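PDB 6RPP: cell division control protein from Pyrococcus abyssi, which is a HINT-fold intein that probably excises itself from the host MCM helicase precursor by protein splicing. Local coordinates for residues I121-G126 / S130-A135; R90-P95 / L138-K143. The protein carries 2 engineered substitutions. All coordinates share one frame; numbering follows the deposited sequence. Where two conformers were deposited one is given.

From the N terminus the chain first reaches 90-95, an outer strand of a six-stranded antiparallel sheet, and then runs through strands 98-103 and 106-111 before arriving at 121-126. Contact 1 closes a short excursion: after three intervening residues, the chain returns as 130-135 to form a hairpin. The returning strand, 128-140, continues to its far end, where 138-143 meets 90-95 in contact 2 and closes a loop of 42 residues. Contact 1 therefore lies wholly within the span of contact 2, and strand 128-140 serves both. One contact joins neighbouring strands through their backbones; the other reaches across the intervening strand 80-85 by side chains alone.

Contact 1 (I121-G126 / S130-A135); sequences IATIEG and SWDEVA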
ATOM      1  N   ILE A 121       0.174  12.963  -5.489  1.00 20.30           N
ATOM      2  CA  ILE A 121      -0.405  11.721  -4.991  1.00 20.12           C
ATOM      3  C   ILE A 121      -1.092  12.018  -3.666  1.00 17.72           C
ATOM      4  O   ILE A 121      -0.841  13.031  -3.014  1.00 19.41           O
ATOM      5  CB  ILE A 121       0.616  10.557  -4.821  1.00 16.97           C
ATOM      6  CG1 ILE A 121       1.732  10.909  -3.843  1.00 17.32           C
ATOM      7  CG2 ILE A 121       1.201  10.207  -6.228  1.00 23.32           C
ATOM      8  CD1 ILE A 121       2.493   9.691  -3.345  1.00 18.77           C
ATOM      9  N   ALA A 122      -1.948  11.098  -3.255  1.00 20.23           N
ATOM     10  CA  ALA A 122      -2.808  11.329  -2.108  1.00 18.41           C
ATOM     11  C   ALA A 122      -2.110  10.962  -0.795  1.00 19.15           C
ATOM     12  O   ALA A 122      -1.599   9.854  -0.650  1.00 21.33           O
ATOM     13  CB  ALA A 122      -4.081  10.495  -2.278  1.00 20.53           C
ATOM     14  N   THR A 123      -2.058  11.911   0.133  1.00 18.55           N
ATOM     15  CA  THR A 123      -1.297  11.736   1.372  1.00 18.38           C
ATOM     16  C   THR A 123      -2.090  12.337   2.520  1.00 19.36           C
ATOM     17  O   THR A 123      -3.143  12.960   2.331  1.00 20.19           O
ATOM     18  CB  THR A 123       0.069  12.438   1.315  1.00 18.26           C
ATOM     19  OG1 THR A 123      -0.102  13.883   1.339  1.00 20.42           O
ATOM     20  CG2 THR A 123       0.868  12.035   0.083  1.00 18.28           C
ATOM     21  N   ILE A 124      -1.577  12.166   3.729  1.00 19.88           N
ATOM     22  CA  ILE A 124      -2.048  12.935   4.879  1.00 18.96           C
ATOM     23  C   ILE A 124      -0.955  13.905   5.316  1.00 23.26           C
ATOM     24  O   ILE A 124       0.248  13.581   5.271  1.00 24.32           O
ATOM     25  CB  ILE A 124      -2.429  11.946   5.999  1.00 20.28           C
ATOM     26  CG1 ILE A 124      -3.426  12.626   6.924  1.00 27.08           C
ATOM     27  CG2 ILE A 124      -1.201  11.365   6.753  1.00 27.28           C
ATOM     28  CD1 ILE A 124      -4.862  12.388   6.430  1.00 32.28           C
ATOM     29  N   GLU A 125      -1.361  15.102   5.709  1.00 18.69           N
ATOM     30  CA  GLU A 125      -0.438  16.070   6.314  0.53 18.97           C
ATOM     31  C   GLU A 125      -1.038  16.451   7.660  1.00 21.31           C
ATOM     32  O   GLU A 125      -2.078  17.084   7.724  1.00 22.05           O
ATOM     33  CB  GLU A 125      -0.191  17.298   5.400  0.53 24.14           C
ATOM     34  CG  GLU A 125       0.889  16.983   4.315  0.53 21.94           C
ATOM     35  CD  GLU A 125       0.992  17.990   3.173  0.53 27.26           C
ATOM     36  OE1 GLU A 125       0.524  19.132   3.379  0.53 28.27           O
ATOM     37  OE2 GLU A 125       1.546  17.650   2.069  0.53 21.08           O
ATOM     38  N   GLY A 126      -0.401  16.030   8.737  1.00 20.69           N
ATOM     39  CA  GLY A 126      -1.026  16.122  10.051  1.00 22.09           C
ATOM     40  C   GLY A 126      -2.284  15.260  10.087  1.00 20.77           C
ATOM     41  O   GLY A 126      -2.167  14.033  10.147  1.00 20.35           O
ATOM     42  N   SER A 130      -4.003  15.638   1.673  1.00 20.78           N
ATOM     43  CA  SER A 130      -3.185  16.539   0.870  1.00 21.98           C
ATOM     44  C   SER A 130      -2.748  15.878  -0.433  1.00 22.69           C
ATOM     45  O   SER A 130      -2.305  14.716  -0.452  1.00 23.65           O
ATOM     46  CB  SER A 130      -1.953  16.978   1.677  1.00 27.76           C
ATOM     47  OG  SER A 130      -1.036  17.666   0.831  1.00 35.27           O
ATOM     48  N   TRP A 131      -2.856  16.611  -1.518  1.00 22.65           N
ATOM     49  CA  TRP A 131      -2.290  16.159  -2.790  1.00 21.65           C
ATOM     50  C   TRP A 131      -0.852  16.657  -2.862  1.00 23.13           C
ATOM     51  O   TRP A 131      -0.594  17.877  -2.909  1.00 28.46           O
ATOM     52  CB  TRP A 131      -3.119  16.641  -3.987  1.00 22.43           C
ATOM     53  CG  TRP A 131      -4.452  15.948  -4.008  1.00 26.42           C
ATOM     54  CD1 TRP A 131      -5.647  16.458  -3.584  1.00 29.20           C
ATOM     55  CD2 TRP A 131      -4.728  14.640  -4.494  1.00 22.92           C
ATOM     56  NE1 TRP A 131      -6.645  15.541  -3.766  1.00 31.46           N
ATOM     57  CE2 TRP A 131      -6.112  14.415  -4.336  1.00 27.58           C
ATOM     58  CE3 TRP A 131      -3.945  13.636  -5.062  1.00 23.54           C
ATOM     59  CZ2 TRP A 131      -6.720  13.222  -4.701  1.00 31.00           C
ATOM     60  CZ3 TRP A 131      -4.555  12.443  -5.428  1.00 26.10           C
ATOM     61  CH2 TRP A 131      -5.922  12.246  -5.234  1.00 31.34           C
ATOM     62  N   ASP A 132       0.102  15.726  -2.940  1.00 20.09           N
ATOM     63  CA  ASP A 132       1.493  16.000  -2.626  1.00 18.63           C
ATOM     64  C   ASP A 132       2.380  15.607  -3.812  1.00 21.74           C
ATOM     65  O   ASP A 132       2.392  14.436  -4.204  1.00 23.00           O
ATOM     66  CB  ASP A 132       1.854  15.209  -1.348  1.00 20.02           C
ATOM     67  CG  ASP A 132       3.242  15.467  -0.842  1.00 23.32           C
ATOM     68  OD1 ASP A 132       3.976  16.306  -1.397  1.00 24.07           O
ATOM     69  OD2 ASP A 132       3.585  14.758   0.158  1.00 24.14           O
ATOM     70  N   GLU A 133       3.111  16.574  -4.372  1.00 23.27           N
ATOM     71  CA  GLU A 133       3.975  16.300  -5.530  1.00 24.44           C
ATOM     72  C   GLU A 133       5.015  15.236  -5.238  1.00 22.96           C
ATOM     73  O   GLU A 133       5.767  15.316  -4.249  1.00 22.36           O
ATOM     74  CB  GLU A 133       4.697  17.573  -5.974  1.00 24.98           C
ATOM     75  CG  GLU A 133       3.711  18.619  -6.472  1.00 35.07           C
ATOM     76  CD  GLU A 133       4.379  19.873  -6.996  1.00 53.37           C
ATOM     77  OE1 GLU A 133       5.608  19.857  -7.193  1.00 52.76           O
ATOM     78  OE2 GLU A 133       3.663  20.873  -7.214  1.00 58.87           O
ATOM     79  N   VAL A 134       5.125  14.269  -6.149  1.00 20.80           N
ATOM     80  CA  VAL A 134       6.301  13.404  -6.095  1.00 20.89           C
ATOM     81  C   VAL A 134       7.569  14.250  -6.293  1.00 23.70           C
ATOM     82  O   VAL A 134       7.639  15.132  -7.176  1.00 27.93           O
ATOM     83  CB  VAL A 134       6.179  12.297  -7.163  1.00 24.28           C
ATOM     84  CG1 VAL A 134       7.481  11.477  -7.263  1.00 25.58           C
ATOM     85  CG2 VAL A 134       4.987  11.406  -6.874  1.00 22.95           C
ATOM     86  N   ALA A 135       8.599  13.978  -5.478  1.00 21.28           N
ATOM     87  CA  ALA A 135       9.901  14.625  -5.496  1.00 22.69           C
ATOM     88  C   ALA A 135      10.916  13.837  -6.313  1.00 23.22           C
ATOM     89  O   ALA A 135      11.626  14.418  -7.136  1.00 28.27           O
ATOM     90  CB  ALA A 135      10.429  14.835  -4.055  1.00 24.82           C
TER
HETATM   91  O   HOH W   1       2.260  14.821   2.403  1.00 19.36           O
HETATM   92  O   HOH W   2       1.098  18.978  -0.124  1.00 45.50           O
HETATM   93  O   HOH W   3       3.299  19.001  -0.060  1.00 48.65           O
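Ala122 lays its methyl on one face of the Trp131 indole, CB lying 4.1 Å from the centroid of the six-membered ring, a CH-pi contact. An alanine suits this place because a small methyl lets the ring settle close to the strand. Leu58, Leu61 and Leu102 also touch the indole. The other flat groups are carboxylates on the opposite side of the sheet. In the conformer given, Glu125 OE2 and Asp132 OD2 stand 4.0 Å apart; one water within hydrogen-bonding distance of both, and of Thr123 OG1, may ease their repulsion. The Asp132 carboxylate is also held by Thr85 OG1 and the backbone N of Gly87, fitting for a buried acid.

These residues lie on a strongly twisted beta hairpin of the HINT fold, strands 120-125 and 128-140, whose local axes make 119°. Ile121 with Asp132 and Thr123 with Ser130 are hydrogen-bonded pairs, flanking the non-hydrogen-bonded pair Ala122 with Trp131. Ser130 O accepts twice, from Thr123 N in its carbonyl plane at 2.9 Å and from Thr123 OG1, above that plane, at 3.0 Å. With OG1 between the backbone N and carbonyl carbon (chi1 70°), threonine can add this second bond, while its CG2 packs against Asp132 CB at 3.6 Å. Farther along, Ile121 CG2 meets Val134 CG2 at 4.0 Å, two buried branched side chains in van der Waals contact.

Contact 2 (R90-P95 / L138-K143); sequences RIRVTP and LEYEPK
Arg92 and Tyr140 mark the nearest approach of the two backbones, yet their CA atoms are 9.3 Å apart and no hydrogen bond crosses, because strand 80-85 runs between strands 90-93 and 128-140 in the sheet. The gap is spanned by two long side chains, each leaving its backbone toward the other segment. Arg92 stretches out from CG to NE and brings NH1 over one face of the Tyr140 ring, 3.5 Å from both CD1 and CE1 and displaced from the ring centre toward its rim. The guanidinium stands almost upright on the phenol, the two planes 88° apart, so it meets the ring with its edge and not flat. This is a cation-pi contact, with Arg92 CZ 4.7 Å from the ring centroid and 16° off the ring normal.

The rest of the arginine chain follows the phenol to its end: Tyr140 OH lies 3.3 Å from Arg92 CB and 3.5 Å from Arg92 CD. The length of the phenol gives the reach; chi1 69°, with CG between the backbone N and the carbonyl carbon, aims the ring across toward strand 90-93. An arginine suits the other side, since its methylenes pack beside the hydroxyl while its charge rests on the pi cloud. Beneath, Arg92 touches Leu82 and Tyr140 touches Met80, both on the intervening strand. An alanine here in place of Tyr140 would probably leave the Arg92 guanidinium without its aromatic partner and freer to swing into solvent. Ile91 and Val93, on the other side of strand 90-93, touch Phe99, while the Arg92-Tyr140 pair ties this edge strand to strand 128-140 across the surface of the six-stranded antiparallel sheet in this HINT-fold intein.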
ATOM      1  N   ARG A  90       7.612   8.791   2.263  1.00 15.36           N
ATOM      2  CA  ARG A  90       8.526   7.875   1.573  1.00 15.81           C
ATOM      3  C   ARG A  90       7.892   6.486   1.588  1.00 19.12           C
ATOM      4  O   ARG A  90       7.367   6.068   2.637  1.00 17.86           O
ATOM      5  CB  ARG A  90       9.866   7.800   2.294  1.00 20.80           C
ATOM      6  CG  ARG A  90      10.674   9.101   2.357  1.00 36.72           C
ATOM      7  CD  ARG A  90      11.818   8.937   3.356  1.00 60.50           C
ATOM      8  NE  ARG A  90      13.130   9.188   2.755  1.00 73.43           N
ATOM      9  CZ  ARG A  90      13.964   8.232   2.350  1.00 77.96           C
ATOM     10  NH1 ARG A  90      13.628   6.949   2.479  1.00 74.77           N
ATOM     11  NH2 ARG A  90      15.139   8.561   1.818  1.00 81.90           N
ATOM     12  N   ILE A  91       7.935   5.751   0.470  1.00 16.98           N
ATOM     13  CA  ILE A  91       7.412   4.379   0.504  1.00 18.18           C
ATOM     14  C   ILE A  91       8.183   3.578  -0.546  1.00 17.70           C
ATOM     15  O   ILE A  91       8.557   4.105  -1.600  1.00 18.62           O
ATOM     16  CB  ILE A  91       5.880   4.368   0.255  1.00 14.85           C
ATOM     17  CG1 ILE A  91       5.303   2.949   0.509  1.00 15.12           C
ATOM     18  CG2 ILE A  91       5.556   4.900  -1.175  1.00 15.22           C
ATOM     19  CD1 ILE A  91       3.804   2.930   0.563  1.00 18.67           C
ATOM     20  N   ARG A  92       8.367   2.279  -0.295  1.00 16.24           N
ATOM     21  CA  ARG A  92       9.061   1.382  -1.216  1.00 15.01           C
ATOM     22  C   ARG A  92       8.046   0.404  -1.759  1.00 13.47           C
ATOM     23  O   ARG A  92       7.356  -0.279  -0.961  1.00 17.13           O
ATOM     24  CB  ARG A  92      10.222   0.667  -0.497  1.00 17.17           C
ATOM     25  CG  ARG A  92      11.320   1.636  -0.009  1.00 18.60           C
ATOM     26  CD  ARG A  92      12.481   0.967   0.581  1.00 18.71           C
ATOM     27  NE  ARG A  92      13.474   1.919   1.085  1.00 29.44           N
ATOM     28  CZ  ARG A  92      14.510   2.401   0.403  1.00 41.96           C
ATOM     29  NH1 ARG A  92      14.757   1.998  -0.841  1.00 44.29           N
ATOM     30  NH2 ARG A  92      15.334   3.268   0.996  1.00 36.82           N
ATOM     31  N   VAL A  93       7.888   0.391  -3.102  1.00 16.65           N
ATOM     32  CA  VAL A  93       6.804  -0.347  -3.757  1.00 15.49           C
ATOM     33  C   VAL A  93       7.324  -1.079  -4.981  1.00 17.48           C
ATOM     34  O   VAL A  93       8.387  -0.756  -5.533  1.00 17.91           O
ATOM     35  CB  VAL A  93       5.635   0.564  -4.178  1.00 17.31           C
ATOM     36  CG1 VAL A  93       5.066   1.335  -2.959  1.00 17.42           C
ATOM     37  CG2 VAL A  93       6.112   1.592  -5.195  1.00 18.66           C
ATOM     38  N   THR A  94       6.514  -2.059  -5.450  1.00 17.91           N
ATOM     39  CA  THR A  94       6.867  -2.685  -6.710  1.00 16.25           C
ATOM     40  C   THR A  94       6.680  -1.700  -7.877  1.00 17.97           C
ATOM     41  O   THR A  94       5.925  -0.720  -7.798  1.00 18.38           O
ATOM     42  CB  THR A  94       6.012  -3.922  -6.962  1.00 17.98           C
ATOM     43  OG1 THR A  94       4.643  -3.507  -7.069  1.00 18.21           O
ATOM     44  CG2 THR A  94       6.135  -4.922  -5.813  1.00 16.35           C
ATOM     45  N   PRO A  95       7.364  -1.938  -8.990  1.00 20.88           N
ATOM     46  CA  PRO A  95       7.291  -0.957 -10.079  1.00 20.72           C
ATOM     47  C   PRO A  95       5.899  -0.792 -10.666  1.00 20.86           C
ATOM     48  O   PRO A  95       5.582   0.291 -11.172  1.00 22.84           O
ATOM     49  CB  PRO A  95       8.276  -1.517 -11.120  1.00 23.12           C
ATOM     50  CG  PRO A  95       9.276  -2.297 -10.252  1.00 23.30           C
ATOM     51  CD  PRO A  95       8.433  -2.945  -9.198  1.00 20.98           C
ATOM     52  N   LEU A 138      13.219   6.420  -7.168  1.00 21.42           N
ATOM     53  CA  LEU A 138      14.547   5.794  -7.270  1.00 20.97           C
ATOM     54  C   LEU A 138      14.406   4.280  -7.276  1.00 21.44           C
ATOM     55  O   LEU A 138      13.893   3.702  -6.301  1.00 24.35           O
ATOM     56  CB  LEU A 138      15.442   6.214  -6.100  1.00 29.75           C
ATOM     57  CG  LEU A 138      16.849   5.608  -6.099  1.00 46.02           C
ATOM     58  CD1 LEU A 138      17.515   5.719  -7.484  1.00 52.17           C
ATOM     59  CD2 LEU A 138      17.714   6.277  -5.038  1.00 54.36           C
ATOM     60  N   GLU A 139      14.926   3.641  -8.331  1.00 23.81           N
ATOM     61  CA  GLU A 139      14.942   2.187  -8.411  1.00 22.19           C
ATOM     62  C   GLU A 139      16.012   1.591  -7.502  1.00 22.36           C
ATOM     63  O   GLU A 139      17.093   2.172  -7.377  1.00 26.42           O
ATOM     64  CB  GLU A 139      15.229   1.807  -9.856  1.00 26.43           C
ATOM     65  CG  GLU A 139      15.022   0.389 -10.194  1.00 36.81           C
ATOM     66  CD  GLU A 139      15.183   0.173 -11.676  1.00 57.66           C
ATOM     67  OE1 GLU A 139      14.171   0.275 -12.403  1.00 61.85           O
ATOM     68  OE2 GLU A 139      16.333  -0.059 -12.109  1.00 67.85           O
ATOM     69  N   TYR A 140      15.722   0.453  -6.849  1.00 21.87           N
ATOM     70  CA  TYR A 140      16.761  -0.265  -6.134  1.00 20.43           C
ATOM     71  C   TYR A 140      16.498  -1.761  -6.296  1.00 24.11           C
ATOM     72  O   TYR A 140      15.418  -2.178  -6.727  1.00 22.06           O
ATOM     73  CB  TYR A 140      16.789   0.198  -4.647  1.00 21.54           C
ATOM     74  CG  TYR A 140      15.558  -0.237  -3.870  1.00 20.79           C
ATOM     75  CD1 TYR A 140      14.362   0.470  -3.944  1.00 21.54           C
ATOM     76  CD2 TYR A 140      15.574  -1.412  -3.109  1.00 20.53           C
ATOM     77  CE1 TYR A 140      13.202   0.057  -3.244  1.00 19.40           C
ATOM     78  CE2 TYR A 140      14.429  -1.851  -2.400  1.00 19.72           C
ATOM     79  CZ  TYR A 140      13.240  -1.106  -2.477  1.00 20.33           C
ATOM     80  OH  TYR A 140      12.143  -1.606  -1.841  1.00 18.32           O
ATOM     81  N   GLU A 141      17.480  -2.552  -5.988  1.00 24.24           N
ATOM     82  CA  GLU A 141      17.327  -4.007  -6.017  1.00 19.26           C
ATOM     83  C   GLU A 141      17.075  -4.472  -4.597  1.00 23.54           C
ATOM     84  O   GLU A 141      17.838  -4.114  -3.696  1.00 21.24           O
ATOM     85  CB  GLU A 141      18.572  -4.677  -6.569  1.00 24.90           C
ATOM     86  CG  GLU A 141      18.787  -4.366  -8.041  1.00 38.03           C
ATOM     87  CD  GLU A 141      20.221  -4.029  -8.352  1.00 68.56           C
ATOM     88  OE1 GLU A 141      20.648  -2.895  -8.024  1.00 73.46           O
ATOM     89  OE2 GLU A 141      20.921  -4.902  -8.912  1.00 83.14           O
ATOM     90  N   PRO A 142      15.998  -5.207  -4.342  1.00 21.26           N
ATOM     91  CA  PRO A 142      15.629  -5.497  -2.954  1.00 18.04           C
ATOM     92  C   PRO A 142      16.521  -6.524  -2.275  1.00 21.33           C
ATOM     93  O   PRO A 142      17.007  -7.492  -2.882  1.00 21.36           O
ATOM     94  CB  PRO A 142      14.200  -6.014  -3.078  1.00 19.26           C
ATOM     95  CG  PRO A 142      14.133  -6.594  -4.472  1.00 22.64           C
ATOM     96  CD  PRO A 142      14.982  -5.663  -5.317  1.00 21.21           C
ATOM     97  N   LYS A 143      16.701  -6.294  -0.970  1.00 18.04           N
ATOM     98  CA  LYS A 143      17.323  -7.297  -0.118  1.00 19.58           C
ATOM     99  C   LYS A 143      16.292  -8.275   0.398  1.00 18.65           C
ATOM    100  O   LYS A 143      16.660  -9.407   0.684  1.00 20.74           O
ATOM    101  CB  LYS A 143      18.029  -6.623   1.068  1.00 18.53           C
ATOM    102  CG  LYS A 143      19.280  -5.892   0.614  1.00 23.31           C
ATOM    103  CD  LYS A 143      19.933  -5.097   1.731  1.00 31.36           C
ATOM    104  CE  LYS A 143      21.244  -4.486   1.243  1.00 32.98           C
ATOM    105  NZ  LYS A 143      21.042  -3.675  -0.002  1.00 40.09           N
TER